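Local atomic coordinates of ofchtiv-allosamidin (Ostrinia furnacalis, PDB entry 6JMB), a protein that probably hydrolyses chitin as a group IV insect chitinase of glycoside hydrolase family 18, held here with the inhibitor allosamidin in its active-site cleft. Residues R102-F105 with I106-L110; D322-E325 with S326-K330; V331-A334 with N335-L339. All coordinates share one frame; numbering follows the deposited sequence.

Contact 1 of 3, residues R102-F105 with I106-L110; sequences RQNF and IQTSL
Helix 99-116, one of the outer helices of the family 18 TIM barrel, makes this one-turn contact between Asn104 and Phe105 and the residues four places on, Thr108 and Ser109. The hydroxyls of both bend back to the carbonyl a turn earlier. Thr108 OG1 donates to Asn104 O at 2.8 Å, while Thr108 N reaches the same oxygen from the opposite face of its plane, so two donors grip one acceptor. OG1 lies between the backbone N and the carbonyl carbon (chi1 57°), which turns it back along the helix and sets the methyl CG2 against Asn104 OD1, 3.6 Å away. Thr108 OG1 also takes a bond from Ala49 N, and Asn104 ND2 bonds to Thr48 OG1 and Glu46 O, so this face of the helix is tied to residues 46-49. A valine in place of Thr108 would probably leave Ala49 N without its acceptor and Asn104 O with a single donor. On another flank of the helix, Arg102 NE makes a salt bridge with Glu149 of the neighbouring helix 138-154, against which Ile106 also packs. Ser109 repeats the double grip on Phe105 O, with OG at 2.8 Å. The Phe105 ring, its CG anti to the backbone N (chi1 177°), lies under the same serine: Ser109 CB makes a CH-pi contact over one face, 4.1 Å from the centroid and displaced toward the rim near CZ.

Contact 2 of 3, residues D322-E325 with S326-K330; sequences DNVE and SMTAK
Ser326 meets the residues ahead of it with both its backbone and its side chain. Its N-H points nearly straight at Asn323 OD1 (2.9 Å), and its OG in return accepts from Asn323 N at 2.9 Å. The asparagine can do this because its CG sits between its own backbone N and carbonyl carbon (chi1 59°), folding the amide oxygen over the start of the helix. The same serine hydroxyl donates to Asp322 OD1 at 2.6 Å, on the anti side of the carboxylate. Met327 follows with a backbone bond to Asn323 O, and its bent side chain carries the methyl CE toward Asp322 CB, while Ile367 and Phe249 pack around it. At Thr328 the OG1 joins the backbone N on Val324 O, the hydroxyl at 2.8 Å and the two donors on opposite faces of that carbonyl. Ala329 N continues the helical bonding to Glu325 O. Lys330 runs nearly extended until its last torsion, where a bend (chi4 69°) turns NZ in to the carboxylate, the two side chains crossing at about a right angle. NZ makes a salt bridge to Asp322 OD1 at 2.7 Å, from the syn side and the face opposite to Ser326 OG, and also bonds to Ala207 O. This buried ion pair stands beside a capping box, Asn323 as N-cap and Ser326 its partner, which starts helix 324-336 of the TIM barrel.

Contact 3 of 3, residues V331-A334 with N335-L339; sequences VEYA and NSFNL
Tyr333 and Phe337 set their rings obliquely against each other, centroids 5.0 Å apart and planes at 48°. The phenylalanine comes in with CD2 and CE2: CD2 lies over one face of the Tyr333 ring, offset toward the rim, and CE2 comes to 3.5 Å from Tyr333 CE2. With Tyr333 CG anti to the backbone N (chi1 176°), the phenol stands out from the helix flank, where the ring of Phe337, one turn on, leans over it. Beneath this pair, Tyr333 O is held by two donors, Ser336 OG at 2.6 Å and Phe337 N at 3.2 Å. Ala334 faces a different partner: its CB touches Leu339 CD1 at 3.9 Å, the leucine folding back over the last turn. That return is set by a Schellman motif, with Leu339 N bonded to Ala334 O (3.1 Å) and Asn338 N to Asn335 O. Asn338, with positive phi (56°), is the C-prime residue that reverses the chain. Asn335 points to a different side of the helix, and its amide ND2 bonds to Val370 O of helix 362-373 and Ser375 O just beyond it. The end of helix 324-336 is thus wedged between two helices and a strand: Val331 and Asn335 lie on helix 362-373, the Tyr333 hydroxyl bonds to Asn227 and Gln231 of helix 226-235, which Phe337 and Leu339 also touch, and Tyr333 and Leu339 rest on Met245 of strand 243-256.

How the contacts relate
Contacts 2 and 3 are the two ends of helix 324-336, adjoining in sequence with centres about 13 Å apart; contact 1 is the middle of helix 99-116, its centre about 39 Å from that of contact 2 on the other side of the chain's centre. All three are partly buried, but contact 1 lies farthest out, its centre about 24 Å from the chain's centre against about 16 and 18 Å for contacts 2 and 3. These two both lean on helix 362-373 and strand 243-256, contact 1 on helix 138-154 and residues 46-49. Hydroxyl-to-carbonyl bonds recur in all three; contact 2 adds a side-chain cap and buried salt bridge, contact 3 an aromatic pair and Schellman reversal.

Contact 1 of 3, residues R102-F105 with I106-L110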
# COMPACT_ATOMS: atom_id res chain seq x y z
N ARG A 102 20.87 -9.60 -11.59
CA ARG A 102 20.51 -9.74 -10.18
C ARG A 102 21.65 -9.30 -9.28
O ARG A 102 21.44 -8.58 -8.29
CB ARG A 102 20.13 -11.19 -9.87
CG ARG A 102 18.84 -11.65 -10.52
CD ARG A 102 18.30 -12.91 -9.84
NE ARG A 102 19.27 -14.00 -9.82
CZ ARG A 102 19.32 -14.99 -10.70
NH1 ARG A 102 18.47 -15.02 -11.72
NH2 ARG A 102 20.22 -15.95 -10.58
N GLN A 103 22.87 -9.73 -9.59
CA GLN A 103 24.02 -9.34 -8.77
C GLN A 103 24.21 -7.83 -8.81
O GLN A 103 24.49 -7.21 -7.78
CB GLN A 103 25.27 -10.07 -9.27
CG GLN A 103 26.52 -9.71 -8.49
CD GLN A 103 27.75 -10.43 -9.04
OE1 GLN A 103 28.31 -10.04 -10.06
NE2 GLN A 103 28.17 -11.48 -8.35
N ASN A 104 24.06 -7.23 -9.99
CA ASN A 104 24.16 -5.78 -10.10
C ASN A 104 23.09 -5.09 -9.26
O ASN A 104 23.36 -4.07 -8.61
CB ASN A 104 24.07 -5.35 -11.56
CG ASN A 104 24.33 -3.87 -11.76
OD1 ASN A 104 25.32 -3.32 -11.25
ND2 ASN A 104 23.46 -3.20 -12.51
N PHE A 105 21.87 -5.64 -9.25
CA PHE A 105 20.83 -5.03 -8.43
C PHE A 105 21.15 -5.15 -6.95
O PHE A 105 20.97 -4.19 -6.18
CB PHE A 105 19.45 -5.63 -8.70
CG PHE A 105 18.41 -5.06 -7.80
CD1 PHE A 105 18.03 -3.73 -7.94
CD2 PHE A 105 17.89 -5.79 -6.74
CE1 PHE A 105 17.10 -3.16 -7.08
CE2 PHE A 105 16.97 -5.23 -5.88
CZ PHE A 105 16.58 -3.91 -6.05
N ILE A 106 21.60 -6.33 -6.52
CA ILE A 106 21.94 -6.52 -5.11
C ILE A 106 23.02 -5.52 -4.69
O ILE A 106 22.90 -4.86 -3.65
CB ILE A 106 22.36 -7.97 -4.85
CG1 ILE A 106 21.17 -8.90 -5.06
CG2 ILE A 106 22.94 -8.11 -3.45
CD1 ILE A 106 21.55 -10.36 -5.22
N GLN A 107 24.06 -5.36 -5.51
CA GLN A 107 25.16 -4.48 -5.13
C GLN A 107 24.77 -3.00 -5.19
O GLN A 107 25.15 -2.23 -4.30
CB GLN A 107 26.39 -4.77 -5.99
CG GLN A 107 27.00 -6.14 -5.75
CD GLN A 107 27.30 -6.41 -4.28
OE1 GLN A 107 26.92 -7.45 -3.73
NE2 GLN A 107 27.98 -5.47 -3.63
N THR A 108 24.04 -2.58 -6.23
CA THR A 108 23.70 -1.16 -6.33
C THR A 108 22.62 -0.77 -5.33
O THR A 108 22.65 0.34 -4.78
CB THR A 108 23.29 -0.77 -7.75
OG1 THR A 108 22.20 -1.58 -8.19
CG2 THR A 108 24.47 -0.93 -8.70
N SER A 109 21.64 -1.65 -5.07
CA SER A 109 20.66 -1.33 -4.03
C SER A 109 21.32 -1.31 -2.66
O SER A 109 21.02 -0.43 -1.84
CB SER A 109 19.48 -2.31 -4.07
OG SER A 109 19.85 -3.61 -3.66
N LEU A 110 22.24 -2.24 -2.39
CA LEU A 110 22.96 -2.22 -1.13
C LEU A 110 23.76 -0.93 -0.97
O LEU A 110 23.80 -0.36 0.13
CB LEU A 110 23.90 -3.43 -1.05
CG LEU A 110 24.84 -3.50 0.15
CD1 LEU A 110 24.04 -3.68 1.43
CD2 LEU A 110 25.81 -4.66 -0.03

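Contact 2 of 3, residues D322-E325 with S326-K330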
# COMPACT_ATOMS: atom_id res chain seq x y z
N ASP A 322 -12.17 4.96 3.44
CA ASP A 322 -12.05 4.35 4.75
C ASP A 322 -11.88 5.45 5.79
O ASP A 322 -11.18 6.44 5.55
CB ASP A 322 -10.88 3.36 4.79
CG ASP A 322 -11.29 1.98 4.33
OD1 ASP A 322 -11.84 1.22 5.16
OD2 ASP A 322 -11.10 1.64 3.14
N ASN A 323 -12.54 5.28 6.93
CA ASN A 323 -12.55 6.28 8.00
C ASN A 323 -12.09 5.62 9.30
O ASN A 323 -11.63 4.48 9.31
CB ASN A 323 -13.92 6.95 8.11
CG ASN A 323 -15.05 5.97 8.38
OD1 ASN A 323 -14.83 4.81 8.72
ND2 ASN A 323 -16.29 6.45 8.24
N VAL A 324 -12.22 6.34 10.42
CA VAL A 324 -11.76 5.80 11.69
C VAL A 324 -12.51 4.52 12.04
O VAL A 324 -11.91 3.54 12.50
CB VAL A 324 -11.87 6.86 12.80
CG1 VAL A 324 -11.81 6.22 14.19
CG2 VAL A 324 -10.78 7.92 12.62
N GLU A 325 -13.82 4.50 11.80
CA GLU A 325 -14.63 3.34 12.14
C GLU A 325 -14.26 2.13 11.29
O GLU A 325 -14.12 1.01 11.81
CB GLU A 325 -16.11 3.69 12.01
CG GLU A 325 -16.50 4.96 12.78
CD GLU A 325 -16.55 6.22 11.91
OE1 GLU A 325 -15.49 6.82 11.61
OE2 GLU A 325 -17.67 6.62 11.53
N SER A 326 -14.08 2.31 9.98
CA SER A 326 -13.73 1.17 9.15
C SER A 326 -12.29 0.73 9.38
O SER A 326 -11.99 -0.47 9.31
CB SER A 326 -14.00 1.45 7.67
OG SER A 326 -13.10 2.42 7.14
N MET A 327 -11.39 1.67 9.67
CA MET A 327 -10.03 1.31 10.05
C MET A 327 -10.02 0.48 11.32
O MET A 327 -9.28 -0.50 11.43
CB MET A 327 -9.19 2.59 10.23
CG MET A 327 -7.69 2.38 10.23
SD MET A 327 -7.11 1.63 8.70
CE MET A 327 -7.45 2.92 7.49
N THR A 328 -10.87 0.84 12.29
CA THR A 328 -10.98 0.06 13.52
C THR A 328 -11.39 -1.38 13.22
O THR A 328 -10.80 -2.34 13.73
CB THR A 328 -11.98 0.72 14.48
OG1 THR A 328 -11.48 2.01 14.85
CG2 THR A 328 -12.15 -0.12 15.75
N ALA A 329 -12.40 -1.56 12.35
CA ALA A 329 -12.83 -2.90 11.98
C ALA A 329 -11.70 -3.68 11.31
O ALA A 329 -11.54 -4.88 11.55
CB ALA A 329 -14.07 -2.83 11.08
N LYS A 330 -10.92 -3.01 10.47
CA LYS A 330 -9.81 -3.68 9.79
C LYS A 330 -8.76 -4.15 10.78
O LYS A 330 -8.25 -5.28 10.67
CB LYS A 330 -9.20 -2.74 8.75
CG LYS A 330 -9.97 -2.69 7.43
CD LYS A 330 -9.54 -1.52 6.54
CE LYS A 330 -10.12 -1.63 5.13
NZ LYS A 330 -11.60 -1.42 5.10

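Contact 3 of 3, residues V331-A334 with N335-L339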
# COMPACT_ATOMS: atom_id res chain seq x y z
N VAL A 331 -8.40 -3.31 11.75
CA VAL A 331 -7.35 -3.70 12.69
C VAL A 331 -7.86 -4.76 13.65
O VAL A 331 -7.11 -5.67 14.04
CB VAL A 331 -6.76 -2.46 13.40
CG1 VAL A 331 -5.61 -2.88 14.31
CG2 VAL A 331 -6.27 -1.45 12.37
N GLU A 332 -9.14 -4.69 14.02
CA GLU A 332 -9.72 -5.76 14.83
C GLU A 332 -9.69 -7.09 14.10
O GLU A 332 -9.40 -8.13 14.71
CB GLU A 332 -11.14 -5.37 15.26
CG GLU A 332 -11.14 -4.29 16.34
CD GLU A 332 -12.51 -3.73 16.66
OE1 GLU A 332 -13.46 -3.97 15.88
OE2 GLU A 332 -12.63 -3.04 17.69
N TYR A 333 -9.96 -7.08 12.80
CA TYR A 333 -9.84 -8.29 11.99
C TYR A 333 -8.41 -8.82 12.03
O TYR A 333 -8.18 -10.03 12.24
CB TYR A 333 -10.28 -7.99 10.55
CG TYR A 333 -10.10 -9.17 9.62
CD1 TYR A 333 -8.90 -9.36 8.95
CD2 TYR A 333 -11.11 -10.09 9.44
CE1 TYR A 333 -8.72 -10.44 8.11
CE2 TYR A 333 -10.94 -11.18 8.59
CZ TYR A 333 -9.73 -11.35 7.93
OH TYR A 333 -9.53 -12.43 7.11
N ALA A 334 -7.42 -7.95 11.82
CA ALA A 334 -6.03 -8.37 11.86
C ALA A 334 -5.66 -8.95 13.22
O ALA A 334 -4.98 -9.98 13.30
CB ALA A 334 -5.12 -7.19 11.51
N ASN A 335 -6.12 -8.31 14.30
CA ASN A 335 -5.87 -8.84 15.63
C ASN A 335 -6.48 -10.23 15.79
O ASN A 335 -5.87 -11.12 16.39
CB ASN A 335 -6.46 -7.91 16.69
CG ASN A 335 -5.63 -6.67 16.93
OD1 ASN A 335 -4.45 -6.62 16.56
ND2 ASN A 335 -6.22 -5.67 17.57
N SER A 336 -7.69 -10.43 15.25
CA SER A 336 -8.38 -11.71 15.44
C SER A 336 -7.64 -12.86 14.77
O SER A 336 -7.76 -14.01 15.21
CB SER A 336 -9.82 -11.61 14.95
OG SER A 336 -9.89 -11.59 13.53
N PHE A 337 -6.86 -12.58 13.72
CA PHE A 337 -6.08 -13.62 13.07
C PHE A 337 -4.60 -13.57 13.43
O PHE A 337 -3.78 -14.23 12.78
CB PHE A 337 -6.30 -13.59 11.55
CG PHE A 337 -7.62 -14.16 11.15
CD1 PHE A 337 -7.79 -15.54 11.08
CD2 PHE A 337 -8.71 -13.34 10.90
CE1 PHE A 337 -9.01 -16.09 10.74
CE2 PHE A 337 -9.94 -13.89 10.56
CZ PHE A 337 -10.09 -15.26 10.48
N ASN A 338 -4.24 -12.81 14.47
CA ASN A 338 -2.87 -12.77 14.98
C ASN A 338 -1.88 -12.36 13.88
O ASN A 338 -0.76 -12.86 13.81
CB ASN A 338 -2.45 -14.09 15.64
CG ASN A 338 -1.21 -13.94 16.49
OD1 ASN A 338 -0.99 -12.91 17.12
ND2 ASN A 338 -0.38 -14.98 16.51
N LEU A 339 -2.31 -11.45 13.01
CA LEU A 339 -1.42 -11.00 11.96
C LEU A 339 -0.29 -10.16 12.55
O LEU A 339 -0.41 -9.58 13.63
CB LEU A 339 -2.19 -10.20 10.92
CG LEU A 339 -3.37 -10.91 10.25
CD1 LEU A 339 -3.94 -10.06 9.12
CD2 LEU A 339 -2.95 -12.30 9.75